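Local coordinates for G protein alpha subunit (Entamoeba histolytica, PDB 4FID) that binds GDP and probably acts as a modulator or transducer in transmembrane signalling, as the nucleotide-binding alpha subunit of a heterotrimeric G protein, at residues D219-E224 with A229-F234; T149-Y154 with S180-V185; T192-Y197 with Q268-L273. All blocks are in the same frame, centred on the assembly; numbering follows the deposited sequence.

Interaction 1: residues D219-E224 with A229-F234; sequences DIMTNE and AVKLIF
Lys-231, on strand 230-236, lays its aliphatic chain against Ile-220 and Met-221, two neighbouring residues of helix 209-222, and makes the strand's whole share of the contact.

The apolar part comes first. The selenium SE of Met-221, a selenomethionine in this crystal, sits 3.9 Å from CG of Lys-231, and the same SE is 4.1 Å from Lys-231 CB, so the methionine covers the root of the lysine. Its own chain is bent at chi2 and chi3 and passes across the lysine rather than along it. Further out, Ile-220 takes over: its branch methyl CG2 is 4.2 Å from Lys-231 CD, the two side chains running past each other in opposite directions. The carbonyl O of Ile-220 lies 4.0 Å from Lys-231 CE, a van der Waals contact beside the charged end.

The polar part turns back to the loop before the strand. The lysine bends at chi2 (-64°) and again at chi4 (-50°), which brings the amine round to its own segment: NZ donates to the carbonyl O of Ala-229 at 2.9 Å, lying in the carbonyl plane with a C=O...N angle of 154°. Leu-226 O takes a second bond from NZ, and Glu-300 makes only a long, weak ion pair with it. Carbonyls thus do most of the work of satisfying a buried amine. On the helix side, the backbone N of Asn-223 bonds to Ile-220 O at 3.2 Å.

Ile-220 also touches Phe-190 of strand 187-193, and Met-221 touches Val-302 of strand 301-307. The helix therefore packs across parallel strands, and the run of strand 187-193, helix 209-222 and strand 230-236 is a beta-alpha-beta crossover of the Ras-like, P-loop NTPase fold.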
loop_
_atom_site.group_PDB
_atom_site.type_symbol
_atom_site.label_atom_id
_atom_site.label_comp_id
_atom_site.label_asym_id
_atom_site.label_seq_id
_atom_site.Cartn_x
_atom_site.Cartn_y
_atom_site.Cartn_z
ATOM N N ASP A 219 -11.919 -14.486 7.811
ATOM C CA ASP A 219 -12.278 -14.092 9.170
ATOM C C ASP A 219 -13.327 -13.000 9.165
ATOM O O ASP A 219 -14.401 -13.164 9.756
ATOM C CB ASP A 219 -11.064 -13.609 9.941
ATOM C CG ASP A 219 -10.168 -14.741 10.343
ATOM O OD1 ASP A 219 -8.998 -14.471 10.714
ATOM O OD2 ASP A 219 -10.646 -15.901 10.278
ATOM N N ILE A 220 -13.014 -11.886 8.499
ATOM C CA ILE A 220 -13.917 -10.737 8.453
ATOM C C ILE A 220 -15.324 -11.200 8.061
ATOM O O ILE A 220 -16.311 -10.874 8.714
ATOM C CB ILE A 220 -13.385 -9.667 7.479
ATOM C CG1 ILE A 220 -12.149 -8.994 8.058
ATOM C CG2 ILE A 220 -14.430 -8.623 7.164
ATOM C CD1 ILE A 220 -11.364 -8.177 7.020
HETATM N N MSE A 221 -15.402 -12.008 7.012
HETATM C CA MSE A 221 -16.685 -12.500 6.514
HETATM C C MSE A 221 -17.515 -13.279 7.536
HETATM O O MSE A 221 -18.734 -13.372 7.410
HETATM C CB MSE A 221 -16.453 -13.361 5.277
HETATM C CG MSE A 221 -15.974 -12.552 4.089
HETATM SE SE MSE A 221 -17.169 -11.034 3.792
HETATM C CE MSE A 221 -18.861 -12.023 3.682
ATOM N N THR A 222 -16.867 -13.855 8.538
ATOM C CA THR A 222 -17.614 -14.619 9.521
ATOM C C THR A 222 -17.561 -14.024 10.933
ATOM O O THR A 222 -18.208 -14.534 11.843
ATOM C CB THR A 222 -17.185 -16.111 9.543
ATOM O OG1 THR A 222 -15.769 -16.212 9.744
ATOM C CG2 THR A 222 -17.566 -16.798 8.238
ATOM N N ASN A 223 -16.804 -12.945 11.109
ATOM C CA ASN A 223 -16.668 -12.314 12.416
ATOM C C ASN A 223 -18.009 -11.792 12.922
ATOM O O ASN A 223 -18.647 -10.976 12.250
ATOM C CB ASN A 223 -15.659 -11.175 12.335
ATOM C CG ASN A 223 -15.268 -10.634 13.694
ATOM O OD1 ASN A 223 -16.123 -10.288 14.524
ATOM N ND2 ASN A 223 -13.961 -10.560 13.934
ATOM N N GLU A 224 -18.437 -12.257 14.097
ATOM C CA GLU A 224 -19.766 -11.902 14.602
ATOM C C GLU A 224 -19.918 -10.441 15.038
ATOM O O GLU A 224 -21.028 -9.921 15.085
ATOM C CB GLU A 224 -20.226 -12.861 15.709
ATOM C CG GLU A 224 -20.279 -14.325 15.245
ATOM C CD GLU A 224 -21.399 -15.154 15.888
ATOM O OE1 GLU A 224 -21.206 -15.685 17.009
ATOM O OE2 GLU A 224 -22.466 -15.294 15.252
ATOM N N ALA A 229 -22.174 -4.885 9.155
ATOM C CA ALA A 229 -21.268 -4.034 8.377
ATOM C C ALA A 229 -21.168 -4.444 6.915
ATOM O O ALA A 229 -21.012 -5.623 6.601
ATOM C CB ALA A 229 -19.883 -3.951 9.018
ATOM N N VAL A 230 -21.276 -3.455 6.029
ATOM C CA VAL A 230 -21.018 -3.645 4.601
ATOM C C VAL A 230 -19.575 -4.074 4.403
ATOM O O VAL A 230 -18.666 -3.533 5.028
ATOM C CB VAL A 230 -21.246 -2.342 3.788
ATOM C CG1 VAL A 230 -21.359 -2.654 2.310
ATOM C CG2 VAL A 230 -22.494 -1.658 4.243
ATOM N N LYS A 231 -19.359 -5.035 3.518
ATOM C CA LYS A 231 -18.016 -5.529 3.266
ATOM C C LYS A 231 -17.523 -5.100 1.886
ATOM O O LYS A 231 -18.107 -5.468 0.855
ATOM C CB LYS A 231 -18.000 -7.051 3.380
ATOM C CG LYS A 231 -18.758 -7.610 4.585
ATOM C CD LYS A 231 -18.125 -7.182 5.903
ATOM C CE LYS A 231 -18.568 -8.108 7.011
ATOM N NZ LYS A 231 -20.040 -8.289 7.029
ATOM N N LEU A 232 -16.440 -4.336 1.875
ATOM C CA LEU A 232 -15.816 -3.871 0.646
ATOM C C LEU A 232 -14.416 -4.431 0.578
ATOM O O LEU A 232 -13.769 -4.610 1.609
ATOM C CB LEU A 232 -15.713 -2.339 0.644
ATOM C CG LEU A 232 -16.905 -1.538 0.115
ATOM C CD1 LEU A 232 -18.189 -1.962 0.830
ATOM C CD2 LEU A 232 -16.670 -0.018 0.224
ATOM N N ILE A 233 -13.923 -4.678 -0.629
ATOM C CA ILE A 233 -12.541 -5.091 -0.788
ATOM C C ILE A 233 -11.855 -4.142 -1.732
ATOM O O ILE A 233 -12.338 -3.929 -2.840
ATOM C CB ILE A 233 -12.422 -6.502 -1.374
ATOM C CG1 ILE A 233 -12.973 -7.526 -0.405
ATOM C CG2 ILE A 233 -10.961 -6.850 -1.647
ATOM C CD1 ILE A 233 -12.780 -8.925 -0.905
ATOM N N PHE A 234 -10.730 -3.577 -1.309
ATOM C CA PHE A 234 -9.922 -2.775 -2.219
ATOM C C PHE A 234 -8.774 -3.642 -2.675
ATOM O O PHE A 234 -7.912 -4.027 -1.890
ATOM C CB PHE A 234 -9.372 -1.495 -1.564
ATOM C CG PHE A 234 -10.406 -0.415 -1.323
ATOM C CD1 PHE A 234 -11.728 -0.580 -1.715
ATOM C CD2 PHE A 234 -10.040 0.774 -0.691
ATOM C CE1 PHE A 234 -12.680 0.418 -1.476
ATOM C CE2 PHE A 234 -10.970 1.779 -0.453
ATOM C CZ PHE A 234 -12.303 1.598 -0.850
#

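Interaction 2: residues T149-Y154 with S180-V185; sequences TGIHEY and SFFSDV
The ring of Phe-182 meets CD1 of Ile-151 at its edge, near the ring plane, while one of its faces is covered by its own neighbour: CD1 of Phe-181 stands 3.5 Å above that plane, over the ring centre of Phe-182. In return, CD1 of Phe-182 lies at the edge of the Phe-181 ring, in its plane.

This is the edge of the Ras-like domain, where the entry to the outermost strand 152-157 and its first residues face the loop that follows helix 172-175 and leads into strand 187-193. In G-alpha family terms the two segments come just after Thr-148, a predicted magnesium ligand, and after the predicted GTP-binding run ending at Gln-171, so they probably border the two switch regions.

Ile-151 and Phe-182 point at each other from facing segments, and CD1 of the isoleucine lies 3.8 Å from CE1 of the phenylalanine. With CG1 anti to the backbone N (chi1 -158°), Ile-151 sends its long branch to the ring. Both side chains also rest on Ile-166 of the adjacent strand 162-167, and Phe-182 reaches Met-9 of strand 6-12.

Glu-153 approaches the ring obliquely, at CE2, which CZ separates from the CE1 that Ile-151 meets. Its carboxylate plane is turned 69° from the ring, with OE2 3.7 Å from Phe-182 CE2, and that OE2 is hydrogen-bonded to NE2 of His-164.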
loop_
_atom_site.group_PDB
_atom_site.type_symbol
_atom_site.label_atom_id
_atom_site.label_comp_id
_atom_site.label_asym_id
_atom_site.label_seq_id
_atom_site.Cartn_x
_atom_site.Cartn_y
_atom_site.Cartn_z
ATOM N N THR A 149 2.064 0.645 13.610
ATOM C CA THR A 149 1.654 -0.215 14.712
ATOM C C THR A 149 0.296 0.329 15.097
ATOM O O THR A 149 0.119 1.539 15.251
ATOM C CB THR A 149 2.641 -0.212 15.890
ATOM O OG1 THR A 149 2.700 1.097 16.472
ATOM C CG2 THR A 149 4.029 -0.634 15.413
ATOM N N GLY A 150 -0.660 -0.574 15.239
ATOM C CA GLY A 150 -1.993 -0.277 14.764
ATOM C C GLY A 150 -3.155 0.128 15.627
ATOM O O GLY A 150 -3.846 -0.712 16.198
ATOM N N ILE A 151 -3.396 1.428 15.683
ATOM C CA ILE A 151 -4.740 1.907 15.953
ATOM C C ILE A 151 -4.829 3.404 15.695
ATOM O O ILE A 151 -4.452 4.215 16.521
ATOM C CB ILE A 151 -5.271 1.488 17.346
ATOM C CG1 ILE A 151 -6.795 1.537 17.344
ATOM C CG2 ILE A 151 -4.664 2.331 18.475
ATOM C CD1 ILE A 151 -7.397 0.683 16.273
ATOM N N HIS A 152 -5.312 3.758 14.514
ATOM C CA HIS A 152 -5.407 5.156 14.123
ATOM C C HIS A 152 -6.847 5.523 13.835
ATOM O O HIS A 152 -7.525 4.844 13.063
ATOM C CB HIS A 152 -4.562 5.419 12.877
ATOM C CG HIS A 152 -3.095 5.211 13.082
ATOM N ND1 HIS A 152 -2.223 6.250 13.325
ATOM C CD2 HIS A 152 -2.344 4.085 13.077
ATOM C CE1 HIS A 152 -0.999 5.774 13.461
ATOM N NE2 HIS A 152 -1.044 4.462 13.316
ATOM N N GLU A 153 -7.316 6.597 14.457
ATOM C CA GLU A 153 -8.669 7.082 14.238
ATOM C C GLU A 153 -8.599 8.450 13.611
ATOM O O GLU A 153 -7.653 9.194 13.853
ATOM C CB GLU A 153 -9.433 7.172 15.566
ATOM C CG GLU A 153 -9.580 5.837 16.285
ATOM C CD GLU A 153 -10.590 5.866 17.434
ATOM O OE1 GLU A 153 -10.158 5.908 18.600
ATOM O OE2 GLU A 153 -11.813 5.819 17.176
ATOM N N TYR A 154 -9.580 8.770 12.779
ATOM C CA TYR A 154 -9.889 10.171 12.495
ATOM C C TYR A 154 -11.192 10.396 11.759
ATOM O O TYR A 154 -11.834 9.460 11.286
ATOM C CB TYR A 154 -8.749 10.952 11.829
ATOM C CG TYR A 154 -7.895 10.201 10.840
ATOM C CD1 TYR A 154 -8.339 9.946 9.550
ATOM C CD2 TYR A 154 -6.607 9.798 11.185
ATOM C CE1 TYR A 154 -7.533 9.281 8.645
ATOM C CE2 TYR A 154 -5.799 9.136 10.294
ATOM C CZ TYR A 154 -6.261 8.879 9.033
ATOM O OH TYR A 154 -5.432 8.214 8.166
ATOM N N SER A 180 -13.294 -6.402 17.758
ATOM C CA SER A 180 -14.421 -6.585 18.665
ATOM C C SER A 180 -14.593 -5.483 19.705
ATOM O O SER A 180 -15.555 -5.502 20.484
ATOM C CB SER A 180 -14.328 -7.937 19.378
ATOM O OG SER A 180 -13.195 -7.998 20.233
ATOM N N PHE A 181 -13.663 -4.535 19.731
ATOM C CA PHE A 181 -13.730 -3.442 20.694
ATOM C C PHE A 181 -14.654 -2.374 20.153
ATOM O O PHE A 181 -15.483 -1.827 20.883
ATOM C CB PHE A 181 -12.331 -2.895 20.972
ATOM C CG PHE A 181 -12.304 -1.512 21.563
ATOM C CD1 PHE A 181 -12.326 -0.399 20.747
ATOM C CD2 PHE A 181 -12.199 -1.330 22.931
ATOM C CE1 PHE A 181 -12.269 0.874 21.286
ATOM C CE2 PHE A 181 -12.154 -0.063 23.479
ATOM C CZ PHE A 181 -12.174 1.035 22.665
ATOM N N PHE A 182 -14.534 -2.117 18.853
ATOM C CA PHE A 182 -15.369 -1.120 18.188
ATOM C C PHE A 182 -16.784 -1.637 17.911
ATOM O O PHE A 182 -16.982 -2.658 17.230
ATOM C CB PHE A 182 -14.688 -0.616 16.907
ATOM C CG PHE A 182 -13.458 0.191 17.177
ATOM C CD1 PHE A 182 -12.201 -0.366 17.029
ATOM C CD2 PHE A 182 -13.562 1.499 17.646
ATOM C CE1 PHE A 182 -11.068 0.375 17.314
ATOM C CE2 PHE A 182 -12.439 2.244 17.934
ATOM C CZ PHE A 182 -11.188 1.683 17.770
ATOM N N SER A 183 -17.764 -0.934 18.471
ATOM C CA SER A 183 -19.167 -1.296 18.299
ATOM C C SER A 183 -19.830 -0.443 17.219
ATOM O O SER A 183 -19.468 0.727 17.023
ATOM C CB SER A 183 -19.938 -1.151 19.621
ATOM O OG SER A 183 -19.692 -2.241 20.497
ATOM N N ASP A 184 -20.792 -1.040 16.517
ATOM C CA ASP A 184 -21.603 -0.304 15.555
ATOM C C ASP A 184 -20.764 0.225 14.391
ATOM O O ASP A 184 -20.811 1.419 14.067
ATOM C CB ASP A 184 -22.337 0.855 16.247
ATOM C CG ASP A 184 -23.334 0.380 17.304
ATOM O OD1 ASP A 184 -23.917 -0.715 17.136
ATOM O OD2 ASP A 184 -23.539 1.113 18.299
ATOM N N VAL A 185 -19.994 -0.663 13.768
ATOM C CA VAL A 185 -19.239 -0.302 12.569
ATOM C C VAL A 185 -20.133 -0.454 11.341
ATOM O O VAL A 185 -20.706 -1.514 11.115
ATOM C CB VAL A 185 -17.962 -1.152 12.432
ATOM C CG1 VAL A 185 -17.298 -0.917 11.094
ATOM C CG2 VAL A 185 -16.999 -0.825 13.561
#

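Interaction 3: residues T192-Y197 with Q268-L273; sequences TSLAEY and QYIQQL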
loop_
_atom_site.group_PDB
_atom_site.type_symbol
_atom_site.label_atom_id
_atom_site.label_comp_id
_atom_site.label_asym_id
_atom_site.label_seq_id
_atom_site.Cartn_x
_atom_site.Cartn_y
_atom_site.Cartn_z
ATOM N N THR A 192 -6.134 -5.350 0.156
ATOM C CA THR A 192 -5.134 -6.350 -0.169
ATOM C C THR A 192 -4.300 -5.923 -1.388
ATOM O O THR A 192 -4.766 -5.213 -2.284
ATOM C CB THR A 192 -5.762 -7.760 -0.369
ATOM O OG1 THR A 192 -4.727 -8.761 -0.418
ATOM C CG2 THR A 192 -6.599 -7.811 -1.661
ATOM N N SER A 193 -3.047 -6.341 -1.390
ATOM C CA SER A 193 -2.125 -6.000 -2.442
ATOM C C SER A 193 -2.245 -7.038 -3.533
ATOM O O SER A 193 -2.105 -8.229 -3.279
ATOM C CB SER A 193 -0.704 -6.010 -1.882
ATOM O OG SER A 193 0.233 -5.589 -2.856
ATOM N N LEU A 194 -2.496 -6.589 -4.757
ATOM C CA LEU A 194 -2.555 -7.517 -5.873
ATOM C C LEU A 194 -1.159 -8.000 -6.220
ATOM O O LEU A 194 -0.982 -9.113 -6.713
ATOM C CB LEU A 194 -3.206 -6.865 -7.092
ATOM C CG LEU A 194 -4.738 -6.838 -7.095
ATOM C CD1 LEU A 194 -5.253 -5.942 -8.205
ATOM C CD2 LEU A 194 -5.247 -8.253 -7.258
ATOM N N ALA A 195 -0.157 -7.169 -5.960
ATOM C CA ALA A 195 1.179 -7.505 -6.436
ATOM C C ALA A 195 1.895 -8.565 -5.581
ATOM O O ALA A 195 3.034 -8.922 -5.867
ATOM C CB ALA A 195 2.027 -6.251 -6.598
ATOM N N GLU A 196 1.217 -9.079 -4.556
ATOM C CA GLU A 196 1.812 -10.058 -3.654
ATOM C C GLU A 196 1.501 -11.495 -4.059
ATOM O O GLU A 196 1.836 -12.425 -3.324
ATOM C CB GLU A 196 1.352 -9.822 -2.204
ATOM C CG GLU A 196 -0.105 -10.252 -1.944
ATOM C CD GLU A 196 -0.575 -10.087 -0.480
ATOM O OE1 GLU A 196 0.066 -9.352 0.315
ATOM O OE2 GLU A 196 -1.614 -10.695 -0.139
ATOM N N TYR A 197 0.866 -11.688 -5.213
ATOM C CA TYR A 197 0.480 -13.041 -5.637
ATOM C C TYR A 197 1.645 -14.043 -5.719
ATOM O O TYR A 197 1.427 -15.240 -5.662
ATOM C CB TYR A 197 -0.272 -13.018 -6.972
ATOM C CG TYR A 197 0.573 -12.550 -8.124
ATOM C CD1 TYR A 197 1.350 -13.443 -8.851
ATOM C CD2 TYR A 197 0.609 -11.204 -8.477
ATOM C CE1 TYR A 197 2.137 -13.012 -9.905
ATOM C CE2 TYR A 197 1.387 -10.763 -9.530
ATOM C CZ TYR A 197 2.141 -11.674 -10.238
ATOM O OH TYR A 197 2.902 -11.229 -11.279
ATOM N N GLN A 268 -9.351 -10.257 -11.472
ATOM C CA GLN A 268 -10.608 -10.972 -11.202
ATOM C C GLN A 268 -10.360 -12.385 -10.663
ATOM O O GLN A 268 -11.040 -12.863 -9.746
ATOM C CB GLN A 268 -11.446 -11.048 -12.472
ATOM C CG GLN A 268 -12.617 -11.999 -12.409
ATOM C CD GLN A 268 -13.494 -11.914 -13.666
ATOM O OE1 GLN A 268 -13.090 -12.320 -14.771
ATOM N NE2 GLN A 268 -14.700 -11.384 -13.497
ATOM N N TYR A 269 -9.367 -13.041 -11.242
ATOM C CA TYR A 269 -8.985 -14.369 -10.819
ATOM C C TYR A 269 -8.556 -14.355 -9.344
ATOM O O TYR A 269 -8.993 -15.162 -8.542
ATOM C CB TYR A 269 -7.864 -14.847 -11.726
ATOM C CG TYR A 269 -7.471 -16.291 -11.534
ATOM C CD1 TYR A 269 -6.501 -16.638 -10.590
ATOM C CD2 TYR A 269 -8.049 -17.308 -12.305
ATOM C CE1 TYR A 269 -6.121 -17.939 -10.415
ATOM C CE2 TYR A 269 -7.669 -18.616 -12.142
ATOM C CZ TYR A 269 -6.704 -18.927 -11.193
ATOM O OH TYR A 269 -6.301 -20.224 -10.994
ATOM N N ILE A 270 -7.710 -13.411 -8.986
ATOM C CA ILE A 270 -7.340 -13.239 -7.597
ATOM C C ILE A 270 -8.558 -12.847 -6.750
ATOM O O ILE A 270 -8.788 -13.401 -5.670
ATOM C CB ILE A 270 -6.177 -12.245 -7.459
ATOM C CG1 ILE A 270 -4.951 -12.794 -8.193
ATOM C CG2 ILE A 270 -5.856 -11.995 -5.999
ATOM C CD1 ILE A 270 -3.840 -11.820 -8.321
ATOM N N GLN A 271 -9.362 -11.917 -7.246
ATOM C CA GLN A 271 -10.534 -11.512 -6.494
ATOM C C GLN A 271 -11.444 -12.715 -6.188
ATOM O O GLN A 271 -11.949 -12.870 -5.077
ATOM C CB GLN A 271 -11.293 -10.432 -7.251
ATOM C CG GLN A 271 -12.612 -10.031 -6.626
ATOM C CD GLN A 271 -13.788 -10.613 -7.376
ATOM O OE1 GLN A 271 -14.241 -10.041 -8.373
ATOM N NE2 GLN A 271 -14.287 -11.762 -6.916
ATOM N N GLN A 272 -11.654 -13.569 -7.181
ATOM C CA GLN A 272 -12.530 -14.710 -6.994
ATOM C C GLN A 272 -11.959 -15.720 -6.010
ATOM O O GLN A 272 -12.721 -16.463 -5.402
ATOM C CB GLN A 272 -12.874 -15.361 -8.332
ATOM C CG GLN A 272 -13.768 -14.498 -9.181
ATOM C CD GLN A 272 -13.801 -14.924 -10.634
ATOM O OE1 GLN A 272 -13.029 -15.785 -11.049
ATOM N NE2 GLN A 272 -14.708 -14.346 -11.402
ATOM N N LEU A 273 -10.633 -15.738 -5.831
ATOM C CA LEU A 273 -10.029 -16.592 -4.786
ATOM C C LEU A 273 -10.361 -16.139 -3.370
ATOM O O LEU A 273 -10.430 -16.957 -2.480
ATOM C CB LEU A 273 -8.513 -16.684 -4.927
ATOM C CG LEU A 273 -7.973 -17.338 -6.198
ATOM C CD1 LEU A 273 -6.459 -17.280 -6.200
ATOM C CD2 LEU A 273 -8.468 -18.763 -6.318
#
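Leu-194 CG (chi1 -81°) and Ile-270 CG1 (chi1 -62°) both stand anti to the carbonyl carbon of their own residue, and from there the two side chains cross obliquely, with Leu-194 CD2 against Ile-270. Tyr-197 differs: chi1 of 65° sets its CG between the backbone N and the carbonyl carbon, and the ring leads away from the helix while CB is the atom that touches Ile-270.

The contact that results is wholly aliphatic. Leu-194 CD2 is 4.0 Å from Ile-270 CD1. It lies equally close, 4.0 Å, to the branch methyl CG2 of Ile-270, which means one leucine methyl meets both arms of the isoleucine. CD1 of Ile-270 is also 4.0 Å from Tyr-197 CB. The three residues are buried, and Ile-270 makes the helix side of the contact alone.

Neighbouring helices close the site: Phe-241 of helix 238-247 touches Leu-194 and Ile-270 and meets the Tyr-197 ring at about a right angle, while Leu-210 of helix 209-222 also packs on Ile-270. The tyrosine hydroxyl, turned from the contact, is hydrogen-bonded to Val-248 O.

What is built here is the joint between the chain just after strand 187-193, a central parallel strand, and a covering helix, 263-275, in the Ras-like fold. It lies next to the guanine-nucleotide site: the side chain of Leu-194 is about 7 Å from that of Asn-236, which binds GDP.

Overall arrangement
All three contacts belong to the Ras-like domain and reach the same mixed sheet. Along the chain interaction 2 closes first; interaction 3 then opens with 192-197, and both segments of interaction 1 follow before 268-273 on helix 263-275 closes interaction 3. Interactions 1 and 3 have centres 16 Å apart and join through neighbouring parallel strands, with Phe-234 O probably hydrogen-bonded to Thr-192 N at 3.0 Å. Interactions 1 and 2, 14 Å apart, meet where Ala-229 packs on Val-185. Interactions 2 and 3 do not touch, their centres being 25 Å apart. Helices 209-222 and 263-275 thus lie beside strands 187-193 and 230-236, whereas interaction 2 sits at outermost strand 152-157.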